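Local coordinates for pyruvate kinase 1 (PDB 4KCT), which catalyses phosphoryl transfer from phosphoenolpyruvate to ADP, yielding pyruvate and ATP, and also has an intrinsic decarboxylase activity, at residues S31-E36 / H61-N66; G45-R50 / Q431-R436; M51-G56 / R195-F200; N67-A72 / I79-D84. All blocks are in the same frame, centred on the assembly; numbering follows the deposited sequence. Where two conformers were deposited one is given.

Contact 1 (S31-E36 / H61-N66); sequences STQSVE and HQTTIN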
loop_
_atom_site.group_PDB
_atom_site.type_symbol
_atom_site.label_atom_id
_atom_site.label_comp_id
_atom_site.label_asym_id
_atom_site.label_seq_id
_atom_site.Cartn_x
_atom_site.Cartn_y
_atom_site.Cartn_z
ATOM N N SER A 31 -30.405 35.410 20.658
ATOM C CA SER A 31 -30.279 35.793 19.245
ATOM C C SER A 31 -31.202 34.989 18.343
ATOM O O SER A 31 -31.422 35.374 17.183
ATOM C CB SER A 31 -28.843 35.630 18.754
ATOM O OG SER A 31 -28.021 36.627 19.280
ATOM N N THR A 32 -31.542 33.770 18.774
ATOM C CA THR A 32 -32.093 32.781 17.849
ATOM C C THR A 32 -33.416 32.102 18.274
ATOM O O THR A 32 -33.874 31.171 17.600
ATOM C CB THR A 32 -31.051 31.702 17.479
ATOM O OG1 THR A 32 -30.316 31.324 18.661
ATOM C CG2 THR A 32 -30.044 32.281 16.444
ATOM N N GLN A 33 -33.988 32.498 19.405
ATOM C CA GLN A 33 -35.088 31.708 19.967
ATOM C C GLN A 33 -36.447 31.870 19.260
ATOM O O GLN A 33 -37.330 31.018 19.394
ATOM C CB GLN A 33 -35.238 31.924 21.477
ATOM C CG GLN A 33 -36.076 30.832 22.142
ATOM C CD GLN A 33 -36.345 31.117 23.610
ATOM O OE1 GLN A 33 -36.717 32.231 23.973
ATOM N NE2 GLN A 33 -36.067 30.150 24.460
ATOM N N SER A 34 -36.656 32.998 18.599
ATOM C CA SER A 34 -37.960 33.269 18.015
ATOM C C SER A 34 -38.233 32.298 16.860
ATOM O O SER A 34 -37.300 31.780 16.228
ATOM C CB SER A 34 -38.053 34.724 17.530
ATOM O OG SER A 34 -37.265 34.917 16.364
ATOM N N VAL A 35 -39.505 32.049 16.577
ATOM C CA VAL A 35 -39.841 31.160 15.477
ATOM C C VAL A 35 -39.239 31.673 14.159
ATOM O O VAL A 35 -38.737 30.893 13.346
ATOM C CB VAL A 35 -41.364 30.988 15.345
ATOM C CG1 VAL A 35 -41.718 30.234 14.075
ATOM C CG2 VAL A 35 -41.912 30.281 16.585
ATOM N N GLU A 36 -39.296 32.981 13.944
ATOM C CA GLU A 36 -38.748 33.512 12.724
ATOM C C GLU A 36 -37.220 33.346 12.673
ATOM O O GLU A 36 -36.679 32.975 11.629
ATOM C CB GLU A 36 -39.168 34.961 12.505
ATOM C CG GLU A 36 -39.577 35.266 11.069
ATOM C CD GLU A 36 -40.776 34.448 10.599
ATOM O OE1 GLU A 36 -40.745 33.944 9.456
ATOM O OE2 GLU A 36 -41.762 34.327 11.355
ATOM N N HIS A 61 -36.430 26.956 28.145
ATOM C CA HIS A 61 -36.140 25.889 27.204
ATOM C C HIS A 61 -37.374 25.304 26.618
ATOM O O HIS A 61 -37.365 24.854 25.483
ATOM C CB HIS A 61 -35.290 24.813 27.857
ATOM C CG HIS A 61 -33.927 25.294 28.248
ATOM N ND1 HIS A 61 -33.063 25.826 27.349
ATOM C CD2 HIS A 61 -33.349 25.473 29.498
ATOM C CE1 HIS A 61 -31.960 26.245 27.991
ATOM N NE2 HIS A 61 -32.117 26.001 29.296
ATOM N N GLN A 62 -38.493 25.372 27.345
ATOM C CA GLN A 62 -39.764 24.963 26.764
ATOM C C GLN A 62 -40.111 25.828 25.548
ATOM O O GLN A 62 -40.634 25.330 24.547
ATOM C CB GLN A 62 -40.910 25.043 27.794
ATOM C CG GLN A 62 -42.246 24.543 27.226
ATOM C CD GLN A 62 -42.268 23.039 27.039
ATOM O OE1 GLN A 62 -42.103 22.292 27.997
ATOM N NE2 GLN A 62 -42.374 22.585 25.781
ATOM N N THR A 63 -39.891 27.133 25.671
ATOM C CA THR A 63 -40.088 28.058 24.546
ATOM C C THR A 63 -39.249 27.634 23.322
ATOM O O THR A 63 -39.738 27.634 22.184
ATOM C CB THR A 63 -39.778 29.515 24.965
ATOM O OG1 THR A 63 -40.667 29.895 26.024
ATOM C CG2 THR A 63 -39.963 30.490 23.804
ATOM N N THR A 64 -37.986 27.286 23.561
ATOM C CA THR A 64 -37.117 26.810 22.484
ATOM C C THR A 64 -37.698 25.566 21.826
ATOM O O THR A 64 -37.863 25.515 20.621
ATOM C CB THR A 64 -35.688 26.504 22.996
ATOM O OG1 THR A 64 -35.123 27.697 23.571
ATOM C CG2 THR A 64 -34.758 25.993 21.799
ATOM N N ILE A 65 -38.073 24.589 22.639
ATOM C CA ILE A 65 -38.681 23.383 22.130
ATOM C C ILE A 65 -39.912 23.694 21.275
ATOM O O ILE A 65 -40.011 23.245 20.099
ATOM C CB ILE A 65 -39.046 22.413 23.271
ATOM C CG1 ILE A 65 -37.766 21.795 23.842
ATOM C CG2 ILE A 65 -39.996 21.306 22.760
ATOM C CD1 ILE A 65 -37.989 21.017 25.119
ATOM N N ASN A 66 -40.825 24.506 21.815
ATOM C CA ASN A 66 -42.049 24.819 21.082
ATOM C C ASN A 66 -41.758 25.563 19.794
ATOM O O ASN A 66 -42.398 25.312 18.750
ATOM C CB ASN A 66 -43.022 25.635 21.952
ATOM C CG ASN A 66 -43.543 24.842 23.137
ATOM O OD1 ASN A 66 -43.385 23.623 23.202
ATOM N ND2 ASN A 66 -44.093 25.541 24.113
#
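Gln33 NE2 gives a nearly straight hydrogen bond to Thr64 OG1, 2.8 Å long with an N-H...O angle of 176°. The acceptor lies in the plane of the amide, on the line of an N-H. Gln33 gets there by stretching out: CG is trans to the backbone N (chi1 -163°), the chain stays extended beyond it, and the side chain crosses those of Thr63 and Thr64 at about a right angle. Thr64 turns OG1 to the side of its own backbone N, presenting the hydroxyl toward the loop. The bond marks the NE2 side of the amide, and the rest of the group leans on Thr63, whose CG2 methyl is 3.7 Å from Gln33 CD and equally close to OE1. The backbone of Gln33 is held too, because its O accepts from Asn67 ND2, about one turn beyond Thr64 on the same helix. Immediately afterwards Ser34 acts as N-cap, its OG accepting from Ala37 N. The contact links the loop leading into helix 35-44 to helix 58-75 of the barrel domain, while Thr64 also packs on Met51 of strand 46-52.

Contact 2 (G45-R50 / Q431-R436); sequences GMSVAR and QLNVTR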
loop_
_atom_site.group_PDB
_atom_site.type_symbol
_atom_site.label_atom_id
_atom_site.label_comp_id
_atom_site.label_asym_id
_atom_site.label_seq_id
_atom_site.Cartn_x
_atom_site.Cartn_y
_atom_site.Cartn_z
ATOM N N GLY A 45 -28.968 26.268 7.420
ATOM C CA GLY A 45 -28.319 24.950 7.503
ATOM C C GLY A 45 -28.259 24.276 8.868
ATOM O O GLY A 45 -27.621 23.218 9.022
ATOM N N MET A 46 -29.014 24.775 9.839
ATOM C CA MET A 46 -29.069 24.089 11.133
ATOM C C MET A 46 -29.793 22.750 10.968
ATOM O O MET A 46 -30.889 22.722 10.421
ATOM C CB MET A 46 -29.834 24.910 12.158
ATOM C CG MET A 46 -30.026 24.140 13.459
ATOM S SD MET A 46 -30.907 25.042 14.787
ATOM C CE MET A 46 -32.554 25.193 14.095
ATOM N N SER A 47 -29.186 21.660 11.440
ATOM C CA SER A 47 -29.862 20.347 11.500
ATOM C C SER A 47 -30.323 19.968 12.901
ATOM O O SER A 47 -31.212 19.132 13.050
ATOM C CB SER A 47 -28.944 19.236 10.965
ATOM O OG SER A 47 -28.807 19.367 9.557
ATOM N N VAL A 48 -29.611 20.447 13.926
ATOM C CA VAL A 48 -29.946 20.083 15.334
ATOM C C VAL A 48 -29.877 21.343 16.168
ATOM O O VAL A 48 -28.951 22.139 16.001
ATOM C CB VAL A 48 -28.940 19.089 15.937
ATOM C CG1 VAL A 48 -29.223 18.876 17.440
ATOM C CG2 VAL A 48 -28.952 17.746 15.157
ATOM N N ALA A 49 -30.912 21.568 16.989
ATOM C CA ALA A 49 -30.949 22.691 17.906
ATOM C C ALA A 49 -30.488 22.258 19.302
ATOM O O ALA A 49 -31.016 21.299 19.877
ATOM C CB ALA A 49 -32.362 23.283 17.967
ATOM N N ARG A 50 -29.433 22.886 19.780
ATOM C CA ARG A 50 -28.871 22.561 21.091
ATOM C C ARG A 50 -29.404 23.537 22.152
ATOM O O ARG A 50 -29.407 24.759 21.948
ATOM C CB ARG A 50 -27.363 22.628 21.048
ATOM C CG ARG A 50 -26.664 22.434 22.408
ATOM C CD ARG A 50 -25.156 22.662 22.254
ATOM N NE ARG A 50 -24.410 22.573 23.516
ATOM C CZ ARG A 50 -23.852 23.619 24.116
ATOM N NH1 ARG A 50 -23.974 24.853 23.587
ATOM N NH2 ARG A 50 -23.200 23.446 25.255
ATOM N N GLN A 431 -33.183 12.068 14.744
ATOM C CA GLN A 431 -31.923 11.575 15.306
ATOM C C GLN A 431 -30.836 11.409 14.235
ATOM O O GLN A 431 -29.659 11.523 14.526
ATOM C CB GLN A 431 -32.156 10.258 16.064
ATOM C CG GLN A 431 -32.774 10.514 17.442
ATOM C CD GLN A 431 -33.158 9.250 18.154
ATOM O OE1 GLN A 431 -33.181 8.185 17.555
ATOM N NE2 GLN A 431 -33.417 9.352 19.450
ATOM N N LEU A 432 -31.246 11.150 13.003
ATOM C CA LEU A 432 -30.294 10.902 11.934
ATOM C C LEU A 432 -29.628 12.202 11.473
ATOM O O LEU A 432 -28.665 12.180 10.717
ATOM C CB LEU A 432 -30.970 10.158 10.773
ATOM C CG LEU A 432 -31.113 8.628 11.021
ATOM C CD1 LEU A 432 -31.943 8.008 9.902
ATOM C CD2 LEU A 432 -29.716 7.969 11.057
ATOM N N ASN A 433 -30.082 13.326 12.032
ATOM C CA ASN A 433 -29.460 14.641 11.780
ATOM C C ASN A 433 -28.028 14.766 12.287
ATOM O O ASN A 433 -27.307 15.713 11.890
ATOM C CB ASN A 433 -30.294 15.782 12.413
ATOM C CG ASN A 433 -31.467 16.216 11.544
ATOM O OD1 ASN A 433 -31.273 16.690 10.444
ATOM N ND2 ASN A 433 -32.661 16.216 12.120
ATOM N N VAL A 434 -27.599 13.890 13.202
ATOM C CA VAL A 434 -26.167 13.903 13.571
ATOM C C VAL A 434 -25.279 12.967 12.744
ATOM O O VAL A 434 -24.112 12.799 13.051
ATOM C CB VAL A 434 -25.908 13.684 15.067
ATOM C CG1 VAL A 434 -26.523 14.812 15.882
ATOM C CG2 VAL A 434 -26.462 12.333 15.518
ATOM N N THR A 435 -25.817 12.404 11.669
ATOM C CA THR A 435 -25.079 11.391 10.939
ATOM C C THR A 435 -24.772 11.855 9.532
ATOM O O THR A 435 -25.669 12.300 8.804
ATOM C CB THR A 435 -25.849 10.057 10.932
ATOM O OG1 THR A 435 -25.699 9.448 12.227
ATOM C CG2 THR A 435 -25.284 9.126 9.889
ATOM N N ARG A 436 -23.482 11.826 9.171
ATOM C CA ARG A 436 -23.032 12.405 7.909
ATOM C C ARG A 436 -23.843 11.847 6.726
ATOM O O ARG A 436 -24.007 10.615 6.613
ATOM C CB ARG A 436 -21.536 12.106 7.716
ATOM C CG ARG A 436 -20.909 12.743 6.463
ATOM C CD ARG A 436 -19.431 12.328 6.364
ATOM N NE ARG A 436 -18.787 12.870 5.167
ATOM C CZ ARG A 436 -18.812 12.285 3.965
ATOM N NH1 ARG A 436 -18.221 12.882 2.940
ATOM N NH2 ARG A 436 -19.418 11.104 3.787
#
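Val48 lays its CG2 methyl against Asn433 CB at 3.6 Å, the two side chains running past each other in opposite directions. The same methyl meets Val434 CG1 at 3.9 Å, so a single branch of Val48 serves two consecutive residues of the loop. That branch is the one beside the backbone N; CG1 takes the place trans to N (chi1 173°). Next to this apolar patch lies a polar but unbonded one. Ser47 O approaches Asn433 CG to 3.3 Å, and although Asn433 ND2 is only 3.4 Å from the same Ser47 O, the angle is too poor for a hydrogen bond. At the other end of the amide, Asn433 OD1 touches Ser47 CB at 3.5 Å. The amide hydrogens are spent on other carbonyls, since ND2 donates to His78 O, just ahead of strand 80-84, and to Arg430 O in its own domain. In this way Asn433 ties the end of helix 426-431 to the barrel. Val434 continues the seam, its side chain also touching Pro292 and Cys327. The contact joins two domains that are far apart in sequence: Ser47 and Val48 lie near the N-terminal end of barrel strand 46-52, whereas residues 431-436 belong to the alpha/beta domain. Van der Waals contact of a valine methyl and an asparagine side chain joins the two segments with no hydrogen bond between them, and Asn433 O is buried without a partner in the model; polar links across the junction lie beside this contact, among them Asn433 to His78 and Gln431 NE2 to Asp207 O and Asp233 O.

Contact 3 (M51-G56 / R195-F200); sequences MNFSHG and RKDLEF. With K (potassium ion), chain D.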
loop_
_atom_site.group_PDB
_atom_site.type_symbol
_atom_site.label_atom_id
_atom_site.label_comp_id
_atom_site.label_asym_id
_atom_site.label_seq_id
_atom_site.Cartn_x
_atom_site.Cartn_y
_atom_site.Cartn_z
ATOM N N MET A 51 -29.991 22.978 23.207
ATOM C CA MET A 51 -30.353 23.742 24.386
ATOM C C MET A 51 -29.285 23.531 25.453
ATOM O O MET A 51 -29.047 22.400 25.895
ATOM C CB MET A 51 -31.709 23.269 24.928
ATOM C CG MET A 51 -32.836 23.242 23.883
ATOM S SD MET A 51 -34.368 22.616 24.578
ATOM C CE MET A 51 -33.947 20.904 24.961
ATOM N N ASN A 52 -28.657 24.620 25.875
ATOM C CA ASN A 52 -27.629 24.559 26.879
ATOM C C ASN A 52 -28.231 24.752 28.245
ATOM O O ASN A 52 -28.548 25.883 28.637
ATOM C CB ASN A 52 -26.582 25.644 26.639
ATOM C CG ASN A 52 -25.408 25.540 27.611
ATOM O OD1 ASN A 52 -25.357 24.636 28.465
ATOM N ND2 ASN A 52 -24.475 26.463 27.495
ATOM N N PHE A 53 -28.453 23.645 28.949
ATOM C CA PHE A 53 -29.113 23.702 30.258
ATOM C C PHE A 53 -28.171 24.131 31.365
ATOM O O PHE A 53 -28.571 24.179 32.524
ATOM C CB PHE A 53 -29.755 22.348 30.623
ATOM C CG PHE A 53 -31.148 22.178 30.108
ATOM C CD1 PHE A 53 -31.432 22.342 28.757
ATOM C CD2 PHE A 53 -32.195 21.870 30.980
ATOM C CE1 PHE A 53 -32.717 22.165 28.281
ATOM C CE2 PHE A 53 -33.478 21.692 30.510
ATOM C CZ PHE A 53 -33.751 21.881 29.166
ATOM N N SER A 54 -26.940 24.505 31.021
ATOM C CA SER A 54 -26.128 25.264 31.978
ATOM C C SER A 54 -26.783 26.596 32.356
ATOM O O SER A 54 -26.562 27.095 33.449
ATOM C CB SER A 54 -24.719 25.507 31.448
ATOM O OG SER A 54 -23.987 24.307 31.430
ATOM N N HIS A 55 -27.608 27.149 31.465
ATOM C CA HIS A 55 -28.313 28.421 31.736
ATOM C C HIS A 55 -29.771 28.266 31.428
ATOM O O HIS A 55 -30.159 27.347 30.703
ATOM C CB HIS A 55 -27.741 29.560 30.886
ATOM C CG HIS A 55 -26.239 29.535 30.764
ATOM N ND1 HIS A 55 -25.418 29.731 31.825
ATOM C CD2 HIS A 55 -25.412 29.285 29.668
ATOM C CE1 HIS A 55 -24.137 29.588 31.431
ATOM N NE2 HIS A 55 -24.133 29.334 30.108
ATOM N N GLY A 56 -30.589 29.184 31.949
ATOM C CA GLY A 56 -32.008 29.272 31.571
ATOM C C GLY A 56 -32.915 28.324 32.341
ATOM O O GLY A 56 -32.528 27.221 32.670
ATOM N N ARG A 195 -30.899 15.480 36.961
ATOM C CA ARG A 195 -32.073 14.599 36.998
ATOM C C ARG A 195 -33.348 15.282 36.616
ATOM O O ARG A 195 -34.154 14.728 35.889
ATOM C CB ARG A 195 -32.240 14.005 38.377
ATOM C CG ARG A 195 -31.287 12.891 38.623
ATOM C CD ARG A 195 -31.845 11.897 39.612
ATOM N NE ARG A 195 -30.805 10.951 39.929
ATOM C CZ ARG A 195 -30.718 9.749 39.392
ATOM N NH1 ARG A 195 -31.719 9.273 38.666
ATOM N NH2 ARG A 195 -29.664 9.000 39.643
ATOM N N LYS A 196 -33.630 16.408 37.249
ATOM C CA LYS A 196 -34.819 17.160 36.885
ATOM C C LYS A 196 -34.760 17.577 35.414
ATOM O O LYS A 196 -35.783 17.622 34.737
ATOM C CB LYS A 196 -34.977 18.386 37.783
ATOM C CG LYS A 196 -34.976 18.041 39.266
ATOM C CD LYS A 196 -36.222 18.546 39.972
ATOM C CE LYS A 196 -36.185 18.222 41.470
ATOM N NZ LYS A 196 -35.045 18.888 42.176
ATOM N N ASP A 197 -33.578 17.981 34.954
ATOM C CA ASP A 197 -33.429 18.385 33.548
ATOM C C ASP A 197 -33.680 17.219 32.571
ATOM O O ASP A 197 -34.339 17.402 31.551
ATOM C CB ASP A 197 -32.051 19.029 33.290
ATOM C CG ASP A 197 -31.848 20.350 34.068
ATOM O OD1 ASP A 197 -30.682 20.838 34.141
ATOM O OD2 ASP A 197 -32.844 20.891 34.619
ATOM N N LEU A 198 -33.190 16.026 32.908
ATOM C CA LEU A 198 -33.417 14.838 32.069
ATOM C C LEU A 198 -34.874 14.385 32.100
ATOM O O LEU A 198 -35.465 14.070 31.061
ATOM C CB LEU A 198 -32.506 13.702 32.493
ATOM C CG LEU A 198 -30.998 13.971 32.289
ATOM C CD1 LEU A 198 -30.172 12.862 32.917
ATOM C CD2 LEU A 198 -30.651 14.112 30.800
ATOM N N GLU A 199 -35.485 14.468 33.277
ATOM C CA GLU A 199 -36.911 14.229 33.397
ATOM C C GLU A 199 -37.705 15.158 32.481
ATOM O O GLU A 199 -38.645 14.731 31.840
ATOM C CB GLU A 199 -37.351 14.396 34.860
ATOM C CG GLU A 199 -38.846 14.644 35.044
ATOM C CD GLU A 199 -39.242 14.690 36.523
ATOM O OE1 GLU A 199 -39.692 13.644 37.047
ATOM O OE2 GLU A 199 -39.039 15.752 37.174
ATOM N N PHE A 200 -37.352 16.439 32.473
ATOM C CA PHE A 200 -37.975 17.419 31.560
ATOM C C PHE A 200 -37.728 17.016 30.088
ATOM O O PHE A 200 -38.665 16.914 29.299
ATOM C CB PHE A 200 -37.410 18.817 31.847
ATOM C CG PHE A 200 -37.813 19.865 30.845
ATOM C CD1 PHE A 200 -38.968 20.625 31.039
ATOM C CD2 PHE A 200 -37.010 20.139 29.749
ATOM C CE1 PHE A 200 -39.331 21.617 30.132
ATOM C CE2 PHE A 200 -37.359 21.130 28.832
ATOM C CZ PHE A 200 -38.511 21.879 29.031
HETATM K K K D . -23.884 22.481 29.286
HETATM O O HOH W 1 -21.897 22.026 30.918
HETATM O O HOH W 2 -21.558 23.519 27.903
#
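Phe200 swings its ring out with CG trans to the backbone N (chi1 171°), whereas Asp197, one turn earlier, keeps CG beside its own N, and both end at the rim of the Phe53 ring. Both approach that ring at its edge, near its plane. Asp197 CG comes to 3.5 Å from Phe53 CD2, with carboxylate and ring planes 65° apart, and Phe200 CE2 lies 3.7 Å from Phe53 CZ. The two rings are oblique, their centroids 5.8 Å apart and their planes at 50°. Phe53 also stacks on His61, so helix 58-75 borders the same ring. This is the C-terminal end of a TIM-barrel strand, the end where these enzymes place their active sites, and here strand 46-52 passes into a type I turn from Asn52 to His55. Asn52 OD1 accepts from Ser54 N in an Asx turn, the donor standing well above the carbonyl plane, and binds the potassium ion at 2.7 Å. Ser54 OG binds the same potassium ion at 2.8 Å, and two waters, Asp84 OD1 and Thr85 O complete the site. The Asp197 carboxylate is itself held by a salt bridge to Lys193 and a hydrogen bond with His58 NE2.

Contact 4 (N67-A72 / I79-D84); sequences NVRAAA and IGIALD. With K (potassium ion), chain D.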
loop_
_atom_site.group_PDB
_atom_site.type_symbol
_atom_site.label_atom_id
_atom_site.label_comp_id
_atom_site.label_asym_id
_atom_site.label_seq_id
_atom_site.Cartn_x
_atom_site.Cartn_y
_atom_site.Cartn_z
ATOM N N ASN A 67 -40.848 26.525 19.871
ATOM C CA ASN A 67 -40.532 27.340 18.708
ATOM C C ASN A 67 -39.811 26.540 17.622
ATOM O O ASN A 67 -40.044 26.763 16.422
ATOM C CB ASN A 67 -39.732 28.603 19.105
ATOM C CG ASN A 67 -40.593 29.624 19.841
ATOM O OD1 ASN A 67 -41.750 29.374 20.068
ATOM N ND2 ASN A 67 -40.000 30.732 20.279
ATOM N N VAL A 68 -38.929 25.625 18.037
ATOM C CA VAL A 68 -38.189 24.782 17.074
ATOM C C VAL A 68 -39.186 23.906 16.318
ATOM O O VAL A 68 -39.181 23.861 15.086
ATOM C CB VAL A 68 -37.146 23.866 17.764
ATOM C CG1 VAL A 68 -36.686 22.761 16.806
ATOM C CG2 VAL A 68 -35.939 24.676 18.241
ATOM N N ARG A 69 -40.134 23.317 17.048
ATOM C CA ARG A 69 -41.145 22.478 16.409
ATOM C C ARG A 69 -42.092 23.249 15.470
ATOM O O ARG A 69 -42.370 22.802 14.356
ATOM C CB ARG A 69 -41.917 21.679 17.455
ATOM C CG ARG A 69 -41.058 20.587 18.055
ATOM C CD ARG A 69 -41.663 20.000 19.310
ATOM N NE ARG A 69 -40.824 18.911 19.783
ATOM C CZ ARG A 69 -40.957 18.324 20.964
ATOM N NH1 ARG A 69 -41.883 18.756 21.817
ATOM N NH2 ARG A 69 -40.110 17.358 21.324
ATOM N N ALA A 70 -42.490 24.444 15.878
ATOM C CA ALA A 70 -43.318 25.301 15.007
ATOM C C ALA A 70 -42.553 25.748 13.740
ATOM O O ALA A 70 -43.090 25.719 12.640
ATOM C CB ALA A 70 -43.812 26.504 15.776
ATOM N N ALA A 71 -41.298 26.147 13.906
ATOM C CA ALA A 71 -40.475 26.541 12.772
ATOM C C ALA A 71 -40.258 25.347 11.819
ATOM O O ALA A 71 -40.405 25.473 10.590
ATOM C CB ALA A 71 -39.131 27.097 13.256
ATOM N N ALA A 72 -39.913 24.191 12.381
ATOM C CA ALA A 72 -39.668 23.020 11.552
ATOM C C ALA A 72 -40.943 22.588 10.790
ATOM O O ALA A 72 -40.871 22.197 9.613
ATOM C CB ALA A 72 -39.124 21.873 12.389
ATOM N N ILE A 79 -36.092 18.392 12.502
ATOM C CA ILE A 79 -34.935 18.996 13.180
ATOM C C ILE A 79 -34.727 18.328 14.547
ATOM O O ILE A 79 -35.672 18.195 15.313
ATOM C CB ILE A 79 -35.146 20.512 13.364
ATOM C CG1 ILE A 79 -35.321 21.191 11.989
ATOM C CG2 ILE A 79 -34.046 21.135 14.234
ATOM C CD1 ILE A 79 -34.106 21.104 11.079
ATOM N N GLY A 80 -33.504 17.850 14.806
ATOM C CA GLY A 80 -33.188 17.221 16.076
ATOM C C GLY A 80 -33.203 18.261 17.190
ATOM O O GLY A 80 -32.791 19.405 16.986
ATOM N N ILE A 81 -33.604 17.846 18.387
ATOM C CA ILE A 81 -33.500 18.702 19.560
ATOM C C ILE A 81 -32.612 18.027 20.623
ATOM O O ILE A 81 -32.834 16.862 20.989
ATOM C CB ILE A 81 -34.896 19.027 20.157
ATOM C CG1 ILE A 81 -35.709 19.889 19.186
ATOM C CG2 ILE A 81 -34.742 19.763 21.495
ATOM C CD1 ILE A 81 -37.184 20.077 19.593
ATOM N N ALA A 82 -31.524 18.707 20.996
ATOM C CA ALA A 82 -30.555 18.153 21.936
ATOM C C ALA A 82 -30.605 18.894 23.251
ATOM O O ALA A 82 -30.605 20.121 23.278
ATOM C CB ALA A 82 -29.121 18.210 21.346
ATOM N N LEU A 83 -30.499 18.148 24.347
ATOM C CA LEU A 83 -30.445 18.740 25.679
ATOM C C LEU A 83 -29.024 18.566 26.225
ATOM O O LEU A 83 -28.557 17.442 26.393
ATOM C CB LEU A 83 -31.479 18.061 26.601
ATOM C CG LEU A 83 -31.697 18.711 27.982
ATOM C CD1 LEU A 83 -33.023 18.260 28.589
ATOM C CD2 LEU A 83 -30.526 18.414 28.932
ATOM N N ASP A 84 -28.303 19.677 26.389
ATOM C CA ASP A 84 -26.898 19.624 26.834
ATOM C C ASP A 84 -26.836 19.903 28.340
ATOM O O ASP A 84 -27.193 20.989 28.775
ATOM C CB ASP A 84 -26.058 20.655 26.033
ATOM C CG ASP A 84 -24.551 20.541 26.296
ATOM O OD1 ASP A 84 -24.156 20.532 27.478
ATOM O OD2 ASP A 84 -23.746 20.519 25.316
HETATM K K K D . -23.884 22.481 29.286
HETATM O O HOH W 1 -21.897 22.026 30.918
HETATM O O HOH W 2 -21.558 23.519 27.903
#
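The Arg69 guanidinium, the flat group of this contact, is met obliquely by the CD1 methyl of Ile81, which lies 3.8 Å from Arg69 NE. The arginine chain is extended from CG to NE and crosses the isoleucine at about a right angle, while its charged end goes on to the carbonyl of Gln204 through NH2. Beyond the arginine the contact is purely apolar. Val68, with CG1 trans to the backbone N (chi1 165°), places that methyl between Ile81 of the strand and Ile79 just before it, 3.9 Å from Ile81 CG1 and 4.0 Å from Ile79 CG2. One turn on, Ala72 CB touches Ile79 CG1 at 3.9 Å; here the two backbones come closest, with 6.4 Å between Ala72 CA and Ile79 CA. Ile79 and Ile81 thus face the helix, and Gly80 between them hydrogen-bonds through its backbone to strand 46-52. At the far end of the strand Asp84 OD1 binds the potassium ion at 2.7 Å, while OD2 forms salt bridges with Arg50 and Lys239. Strand 46-52, helix 58-75 and strand 80-84 make a beta-alpha-beta crossover, the repeating unit of the TIM barrel, with apolar packing between helix and strand and ligand-binding residues at the strand's C-terminal end.

In the fold
Contacts 3 and 4 are buried, whereas contacts 1 and 2 are only partly so. Helix 58-75 serves both contact 1, on the side facing the loop before helix 35-44, and contact 4, where it meets the barrel strand; their centres are 8 Å apart. Strand 46-52 likewise serves contact 2 near its start and contact 3 at its end, about 19 Å apart between centres. The chemistry follows the place: a glutamine-threonine bond joins a loop to a helix in contact 1, methyls fill the helix-strand layer in contact 4, and aromatic rings border the turn in contact 3. The potassium ion draws ligands from contacts 3 and 4, while contact 2 alone reaches another domain.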